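Local atomic coordinates of tube-forming protein in Mycobacterial Envelpe, TiME (Mycolicibacterium smegmatis, PDB entry 7CU9), a protein that is thought to assemble into a tube spanning the mycobacterial outer envelope, a putative channel for protein secretion. Residues D4-V18 with T79-T91. Sequence-based numbering, arbitrary orientation.
Sequences DPGVVSYAVMPKGSV and THLVKQAVGVFAT
Q84 projects from strand 81-89 toward 4-18 and grips the backbone of M13 with both ends of its amide. M13 N donates to OE1 of Q84 at 2.8 Å, while NE2 of Q84 donates a hydrogen bond to M13 O at 2.9 Å, both close to straight at about 160°. Both bonds use carbonyl lone pairs, and M13 O lies almost in the amide plane, so the two-point clasp fixes the flip of the amide. With CG anti to the carbonyl carbon (chi1 -63°), the extended chain carries the amide to the V12-P14 loop between the weakly bonded helix 8-11 and helix 15-22. CG1 of V12 lies over one amide face, 4.0 Å from OE1 of Q84; from the other side CG2 of V18 comes within 3.8 Å of NE2 of Q84.

Toward the C-terminal end of strand 81-89 the contact turns apolar. CG2 of V88 meets CG2 of V7 and CG1 of V8, each at 3.6 Å, while its CG1 lies 3.8 Å from CA of P5. The V86 methyls meet CB of A11 and CG1 of V8. Nearer the N-terminal end V18 and V82 meet tip to tip, CG1 of V18 lying 3.5 Å from CG2 of V82.

The N-terminal segment thus packs on the antiparallel sheet of the PknH-like extracellular domain, on the face also covered by L180 and M184 of helix 174-185. Amid this methyl packing, the buried amide and the M13 peptide groups satisfy each other, which probably helps fix the register of 4-18 on the strand.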
ATOM      1  N   ASP B   4      14.869 -28.958  -0.243  1.00 11.88           N
ATOM      2  CA  ASP B   4      15.239 -29.590  -1.531  1.00 12.26           C
ATOM      3  C   ASP B   4      15.282 -28.495  -2.593  1.00 11.68           C
ATOM      4  O   ASP B   4      14.587 -27.488  -2.490  1.00 10.94           O
ATOM      5  CB  ASP B   4      14.257 -30.693  -1.918  1.00 13.98           C
ATOM      6  CG  ASP B   4      14.284 -31.914  -1.013  1.00 15.64           C
ATOM      7  OD1 ASP B   4      15.307 -32.136  -0.336  1.00 17.26           O
ATOM      8  OD2 ASP B   4      13.272 -32.640  -1.010  1.00 19.38           O
ATOM      9  N   PRO B   5      16.097 -28.655  -3.656  1.00 11.17           N
ATOM     10  CA  PRO B   5      16.177 -27.642  -4.710  1.00 11.14           C
ATOM     11  C   PRO B   5      14.826 -27.330  -5.371  1.00 11.12           C
ATOM     12  O   PRO B   5      14.620 -26.216  -5.841  1.00 10.62           O
ATOM     13  CB  PRO B   5      17.143 -28.227  -5.755  1.00 11.38           C
ATOM     14  CG  PRO B   5      17.543 -29.605  -5.254  1.00 11.83           C
ATOM     15  CD  PRO B   5      17.015 -29.782  -3.852  1.00 11.61           C
ATOM     16  N   GLY B   6      13.915 -28.303  -5.376  1.00 11.18           N
ATOM     17  CA  GLY B   6      12.602 -28.181  -6.030  1.00 11.60           C
ATOM     18  C   GLY B   6      11.737 -27.072  -5.451  1.00 12.03           C
ATOM     19  O   GLY B   6      10.778 -26.675  -6.126  1.00 12.73           O
ATOM     20  N   VAL B   7      12.028 -26.565  -4.249  1.00 12.09           N
ATOM     21  CA  VAL B   7      11.126 -25.573  -3.588  1.00 12.58           C
ATOM     22  C   VAL B   7      11.075 -24.279  -4.410  1.00 13.25           C
ATOM     23  O   VAL B   7      10.095 -23.535  -4.255  1.00 13.49           O
ATOM     24  CB  VAL B   7      11.503 -25.283  -2.122  1.00 12.73           C
ATOM     25  CG1 VAL B   7      11.467 -26.548  -1.280  1.00 13.02           C
ATOM     26  CG2 VAL B   7      12.834 -24.562  -1.991  1.00 12.72           C
ATOM     27  N   VAL B   8      12.086 -23.982  -5.233  1.00 13.53           N
ATOM     28  CA  VAL B   8      12.104 -22.697  -5.995  1.00 15.14           C
ATOM     29  C   VAL B   8      10.932 -22.692  -6.987  1.00 15.92           C
ATOM     30  O   VAL B   8      10.487 -21.594  -7.350  1.00 18.30           O
ATOM     31  CB  VAL B   8      13.445 -22.428  -6.703  1.00 16.13           C
ATOM     32  CG1 VAL B   8      14.582 -22.246  -5.719  1.00 15.94           C
ATOM     33  CG2 VAL B   8      13.786 -23.487  -7.719  1.00 16.88           C
ATOM     34  N   SER B   9      10.435 -23.868  -7.384  1.00 17.17           N
ATOM     35  CA  SER B   9       9.288 -24.023  -8.321  1.00 17.79           C
ATOM     36  C   SER B   9       7.981 -23.489  -7.716  1.00 18.47           C
ATOM     37  O   SER B   9       7.023 -23.295  -8.491  1.00 19.32           O
ATOM     38  CB  SER B   9       9.119 -25.457  -8.764  1.00 18.21           C
ATOM     39  OG  SER B   9      10.178 -25.857  -9.628  1.00 19.33           O
ATOM     40  N   TYR B  10       7.899 -23.290  -6.394  0.50 17.93           N
ATOM     41  CA  TYR B  10       6.663 -22.769  -5.748  0.50 18.23           C
ATOM     42  C   TYR B  10       6.958 -21.808  -4.586  0.50 17.36           C
ATOM     43  O   TYR B  10       5.994 -21.467  -3.879  0.50 17.60           O
ATOM     44  CB  TYR B  10       5.753 -23.928  -5.329  0.50 19.06           C
ATOM     45  CG  TYR B  10       6.394 -24.997  -4.480  0.50 19.29           C
ATOM     46  CD1 TYR B  10       7.025 -26.089  -5.051  0.50 19.59           C
ATOM     47  CD2 TYR B  10       6.340 -24.935  -3.098  0.50 20.26           C
ATOM     48  CE1 TYR B  10       7.601 -27.080  -4.275  0.50 20.28           C
ATOM     49  CE2 TYR B  10       6.910 -25.918  -2.306  0.50 20.50           C
ATOM     50  CZ  TYR B  10       7.543 -26.997  -2.896  0.50 20.38           C
ATOM     51  OH  TYR B  10       8.108 -27.968  -2.121  0.50 21.08           O
ATOM     52  N   ALA B  11       8.199 -21.333  -4.421  1.00 16.42           N
ATOM     53  CA  ALA B  11       8.556 -20.337  -3.381  1.00 15.59           C
ATOM     54  C   ALA B  11       8.344 -18.904  -3.896  1.00 14.94           C
ATOM     55  O   ALA B  11       8.314 -17.977  -3.071  1.00 14.91           O
ATOM     56  CB  ALA B  11       9.976 -20.546  -2.916  1.00 15.53           C
ATOM     57  N   VAL B  12       8.210 -18.719  -5.207  1.00 14.00           N
ATOM     58  CA  VAL B  12       8.019 -17.374  -5.828  1.00 14.18           C
ATOM     59  C   VAL B  12       6.517 -17.131  -5.970  1.00 14.00           C
ATOM     60  O   VAL B  12       5.864 -17.886  -6.714  1.00 15.02           O
ATOM     61  CB  VAL B  12       8.751 -17.263  -7.176  1.00 14.09           C
ATOM     62  CG1 VAL B  12       8.529 -15.905  -7.826  1.00 14.60           C
ATOM     63  CG2 VAL B  12      10.234 -17.556  -7.037  1.00 14.52           C
ATOM     64  N   MET B  13       5.990 -16.129  -5.263  1.00 13.86           N
ATOM     65  CA  MET B  13       4.539 -15.819  -5.252  1.00 14.33           C
ATOM     66  C   MET B  13       4.149 -15.244  -6.609  1.00 14.30           C
ATOM     67  O   MET B  13       4.806 -14.337  -7.119  1.00 14.38           O
ATOM     68  CB  MET B  13       4.191 -14.821  -4.143  1.00 14.85           C
ATOM     69  CG  MET B  13       4.450 -15.341  -2.739  1.00 15.65           C
ATOM     70  SD  MET B  13       3.517 -16.849  -2.351  1.00 17.44           S
ATOM     71  CE  MET B  13       4.771 -18.103  -2.602  1.00 17.81           C
ATOM     72  N   PRO B  14       3.079 -15.772  -7.246  1.00 14.51           N
ATOM     73  CA  PRO B  14       2.604 -15.235  -8.518  1.00 14.70           C
ATOM     74  C   PRO B  14       1.889 -13.890  -8.325  1.00 14.64           C
ATOM     75  O   PRO B  14       1.593 -13.537  -7.197  1.00 14.01           O
ATOM     76  CB  PRO B  14       1.651 -16.332  -9.011  1.00 14.99           C
ATOM     77  CG  PRO B  14       1.101 -16.926  -7.743  1.00 15.17           C
ATOM     78  CD  PRO B  14       2.264 -16.899  -6.769  1.00 14.87           C
ATOM     79  N   LYS B  15       1.637 -13.175  -9.425  1.00 15.37           N
ATOM     80  CA  LYS B  15       1.097 -11.787  -9.392  1.00 16.10           C
ATOM     81  C   LYS B  15      -0.207 -11.733  -8.581  1.00 15.69           C
ATOM     82  O   LYS B  15      -0.397 -10.739  -7.862  1.00 15.35           O
ATOM     83  CB  LYS B  15       0.932 -11.226 -10.806  1.00 17.17           C
ATOM     84  CG  LYS B  15       0.043 -12.015 -11.755  1.00 18.50           C
ATOM     85  CD  LYS B  15      -0.075 -11.337 -13.101  1.00 19.78           C
ATOM     86  CE  LYS B  15      -0.962 -12.082 -14.074  1.00 21.72           C
ATOM     87  NZ  LYS B  15      -0.802 -11.553 -15.449  1.00 22.93           N
ATOM     88  N   GLY B  16      -1.074 -12.749  -8.674  1.00 15.74           N
ATOM     89  CA  GLY B  16      -2.333 -12.806  -7.902  1.00 15.52           C
ATOM     90  C   GLY B  16      -2.082 -12.735  -6.404  1.00 15.31           C
ATOM     91  O   GLY B  16      -2.765 -11.967  -5.708  1.00 15.27           O
ATOM     92  N   SER B  17      -1.119 -13.513  -5.911  1.00 14.83           N
ATOM     93  CA  SER B  17      -0.717 -13.550  -4.486  1.00 14.97           C
ATOM     94  C   SER B  17      -0.056 -12.222  -4.107  1.00 14.11           C
ATOM     95  O   SER B  17      -0.351 -11.709  -3.026  1.00 14.18           O
ATOM     96  CB  SER B  17       0.183 -14.721  -4.217  1.00 15.87           C
ATOM     97  OG  SER B  17      -0.527 -15.936  -4.416  1.00 17.79           O
ATOM     98  N   VAL B  18       0.804 -11.687  -4.973  1.00 13.63           N
ATOM     99  CA  VAL B  18       1.482 -10.380  -4.729  1.00 13.24           C
ATOM    100  C   VAL B  18       0.407  -9.295  -4.585  1.00 13.40           C
ATOM    101  O   VAL B  18       0.501  -8.495  -3.641  1.00 13.09           O
ATOM    102  CB  VAL B  18       2.503 -10.041  -5.829  1.00 13.33           C
ATOM    103  CG1 VAL B  18       3.039  -8.627  -5.671  1.00 13.15           C
ATOM    104  CG2 VAL B  18       3.649 -11.044  -5.848  1.00 13.53           C
ATOM    105  N   THR B  79       3.730   1.600 -10.658  1.00 14.17           N
ATOM    106  CA  THR B  79       3.201   2.305  -9.458  1.00 14.21           C
ATOM    107  C   THR B  79       3.473   1.432  -8.224  1.00 14.02           C
ATOM    108  O   THR B  79       4.012   1.953  -7.220  1.00 13.25           O
ATOM    109  CB  THR B  79       1.713   2.638  -9.620  1.00 14.95           C
ATOM    110  OG1 THR B  79       1.574   3.577 -10.689  1.00 15.34           O
ATOM    111  CG2 THR B  79       1.117   3.216  -8.356  1.00 15.28           C
ATOM    112  N   HIS B  80       3.096   0.157  -8.299  1.00 14.89           N
ATOM    113  CA  HIS B  80       3.588  -0.917  -7.399  1.00 16.03           C
ATOM    114  C   HIS B  80       4.533  -1.789  -8.224  1.00 15.91           C
ATOM    115  O   HIS B  80       4.141  -2.182  -9.344  1.00 16.21           O
ATOM    116  CB  HIS B  80       2.427  -1.709  -6.766  1.00 17.56           C
ATOM    117  CG  HIS B  80       1.605  -0.925  -5.794  1.00 18.58           C
ATOM    118  ND1 HIS B  80       1.865  -0.920  -4.443  1.00 20.93           N
ATOM    119  CD2 HIS B  80       0.516  -0.140  -5.969  1.00 19.29           C
ATOM    120  CE1 HIS B  80       0.977  -0.161  -3.826  1.00 20.53           C
ATOM    121  NE2 HIS B  80       0.138   0.328  -4.746  1.00 21.29           N
ATOM    122  N   LEU B  81       5.751  -2.020  -7.728  1.00 15.30           N
ATOM    123  CA  LEU B  81       6.695  -3.005  -8.306  1.00 15.03           C
ATOM    124  C   LEU B  81       7.167  -3.910  -7.171  1.00 14.13           C
ATOM    125  O   LEU B  81       7.522  -3.395  -6.093  1.00 14.09           O
ATOM    126  CB  LEU B  81       7.874  -2.319  -9.001  1.00 16.51           C
ATOM    127  CG  LEU B  81       8.876  -3.274  -9.654  1.00 17.64           C
ATOM    128  CD1 LEU B  81       9.500  -2.664 -10.898  1.00 18.99           C
ATOM    129  CD2 LEU B  81       9.960  -3.697  -8.672  1.00 17.73           C
ATOM    130  N   VAL B  82       7.142  -5.215  -7.415  1.00 12.64           N
ATOM    131  CA  VAL B  82       7.498  -6.244  -6.405  1.00 11.88           C
ATOM    132  C   VAL B  82       8.459  -7.227  -7.067  1.00 11.40           C
ATOM    133  O   VAL B  82       8.154  -7.725  -8.161  1.00 11.79           O
ATOM    134  CB  VAL B  82       6.250  -6.949  -5.853  1.00 11.79           C
ATOM    135  CG1 VAL B  82       6.614  -8.054  -4.876  1.00 11.84           C
ATOM    136  CG2 VAL B  82       5.304  -5.948  -5.211  1.00 12.01           C
ATOM    137  N   LYS B  83       9.578  -7.505  -6.413  1.00 10.52           N
ATOM    138  CA  LYS B  83      10.569  -8.462  -6.944  1.00 10.22           C
ATOM    139  C   LYS B  83      10.856  -9.507  -5.868  1.00  9.88           C
ATOM    140  O   LYS B  83      10.837  -9.184  -4.669  1.00  9.80           O
ATOM    141  CB  LYS B  83      11.820  -7.721  -7.417  1.00 10.31           C
ATOM    142  CG  LYS B  83      12.781  -8.545  -8.261  1.00 10.67           C
ATOM    143  CD  LYS B  83      13.842  -7.683  -8.873  1.00 10.72           C
ATOM    144  CE  LYS B  83      14.839  -8.444  -9.710  1.00 11.16           C
ATOM    145  NZ  LYS B  83      15.726  -7.519 -10.452  1.00 11.55           N
ATOM    146  N   GLN B  84      11.099 -10.730  -6.316  1.00  9.60           N
ATOM    147  CA  GLN B  84      11.434 -11.885  -5.453  1.00  9.47           C
ATOM    148  C   GLN B  84      12.612 -12.635  -6.067  1.00  9.32           C
ATOM    149  O   GLN B  84      12.675 -12.735  -7.306  1.00  9.41           O
ATOM    150  CB  GLN B  84      10.249 -12.836  -5.373  1.00  9.72           C
ATOM    151  CG  GLN B  84       9.021 -12.234  -4.726  1.00  9.97           C
ATOM    152  CD  GLN B  84       7.855 -13.164  -4.929  1.00 10.32           C
ATOM    153  OE1 GLN B  84       7.754 -14.213  -4.296  1.00 10.65           O
ATOM    154  NE2 GLN B  84       6.989 -12.809  -5.863  1.00 10.74           N
ATOM    155  N   ALA B  85      13.497 -13.163  -5.228  1.00  8.96           N
ATOM    156  CA  ALA B  85      14.593 -14.055  -5.658  1.00  8.90           C
ATOM    157  C   ALA B  85      14.775 -15.123  -4.589  1.00  8.73           C
ATOM    158  O   ALA B  85      14.806 -14.774  -3.402  1.00  9.20           O
ATOM    159  CB  ALA B  85      15.863 -13.276  -5.888  1.00  9.09           C
ATOM    160  N   VAL B  86      14.860 -16.380  -5.002  1.00  8.72           N
ATOM    161  CA  VAL B  86      15.048 -17.524  -4.072  1.00  8.88           C
ATOM    162  C   VAL B  86      16.177 -18.382  -4.623  1.00  8.82           C
ATOM    163  O   VAL B  86      16.078 -18.836  -5.774  1.00  9.00           O
ATOM    164  CB  VAL B  86      13.761 -18.346  -3.886  1.00  9.45           C
ATOM    165  CG1 VAL B  86      13.980 -19.494  -2.916  1.00  9.72           C
ATOM    166  CG2 VAL B  86      12.601 -17.474  -3.433  1.00  9.88           C
ATOM    167  N   GLY B  87      17.202 -18.598  -3.808  1.00  8.60           N
ATOM    168  CA  GLY B  87      18.324 -19.493  -4.124  1.00  8.84           C
ATOM    169  C   GLY B  87      18.398 -20.623  -3.125  1.00  8.83           C
ATOM    170  O   GLY B  87      18.421 -20.351  -1.911  1.00  8.91           O
ATOM    171  N   VAL B  88      18.447 -21.861  -3.609  1.00  8.87           N
ATOM    172  CA  VAL B  88      18.679 -23.053  -2.751  1.00  9.17           C
ATOM    173  C   VAL B  88      20.119 -23.494  -2.975  1.00  8.95           C
ATOM    174  O   VAL B  88      20.501 -23.715  -4.141  1.00  9.13           O
ATOM    175  CB  VAL B  88      17.694 -24.193  -3.047  1.00  9.44           C
ATOM    176  CG1 VAL B  88      17.980 -25.409  -2.176  1.00  9.56           C
ATOM    177  CG2 VAL B  88      16.253 -23.738  -2.897  1.00  9.55           C
ATOM    178  N   PHE B  89      20.882 -23.605  -1.897  1.00  9.29           N
ATOM    179  CA  PHE B  89      22.302 -24.017  -1.931  1.00  9.39           C
ATOM    180  C   PHE B  89      22.431 -25.457  -1.441  1.00  9.78           C
ATOM    181  O   PHE B  89      21.571 -25.939  -0.704  1.00 10.06           O
ATOM    182  CB  PHE B  89      23.137 -23.045  -1.104  1.00  9.27           C
ATOM    183  CG  PHE B  89      23.150 -21.655  -1.688  1.00  9.08           C
ATOM    184  CD1 PHE B  89      22.110 -20.775  -1.434  1.00  9.20           C
ATOM    185  CD2 PHE B  89      24.179 -21.245  -2.524  1.00  9.11           C
ATOM    186  CE1 PHE B  89      22.114 -19.503  -1.983  1.00  9.08           C
ATOM    187  CE2 PHE B  89      24.181 -19.972  -3.074  1.00  9.23           C
ATOM    188  CZ  PHE B  89      23.150 -19.102  -2.800  1.00  9.24           C
ATOM    189  N   ALA B  90      23.505 -26.129  -1.844  1.00 10.41           N
ATOM    190  CA  ALA B  90      23.761 -27.536  -1.461  1.00 10.86           C
ATOM    191  C   ALA B  90      23.977 -27.647   0.053  1.00 11.31           C
ATOM    192  O   ALA B  90      23.709 -28.722   0.618  1.00 12.20           O
ATOM    193  CB  ALA B  90      24.943 -28.067  -2.223  1.00 10.96           C
ATOM    194  N   THR B  91      24.460 -26.584   0.700  1.00 11.41           N
ATOM    195  CA  THR B  91      24.804 -26.599   2.144  1.00 11.38           C
ATOM    196  C   THR B  91      24.308 -25.325   2.821  1.00 11.44           C
ATOM    197  O   THR B  91      24.178 -24.292   2.150  1.00 10.88           O
ATOM    198  CB  THR B  91      26.314 -26.736   2.368  1.00 11.70           C
ATOM    199  OG1 THR B  91      26.957 -25.548   1.910  1.00 11.98           O
ATOM    200  CG2 THR B  91      26.902 -27.928   1.650  1.00 11.68           C
TER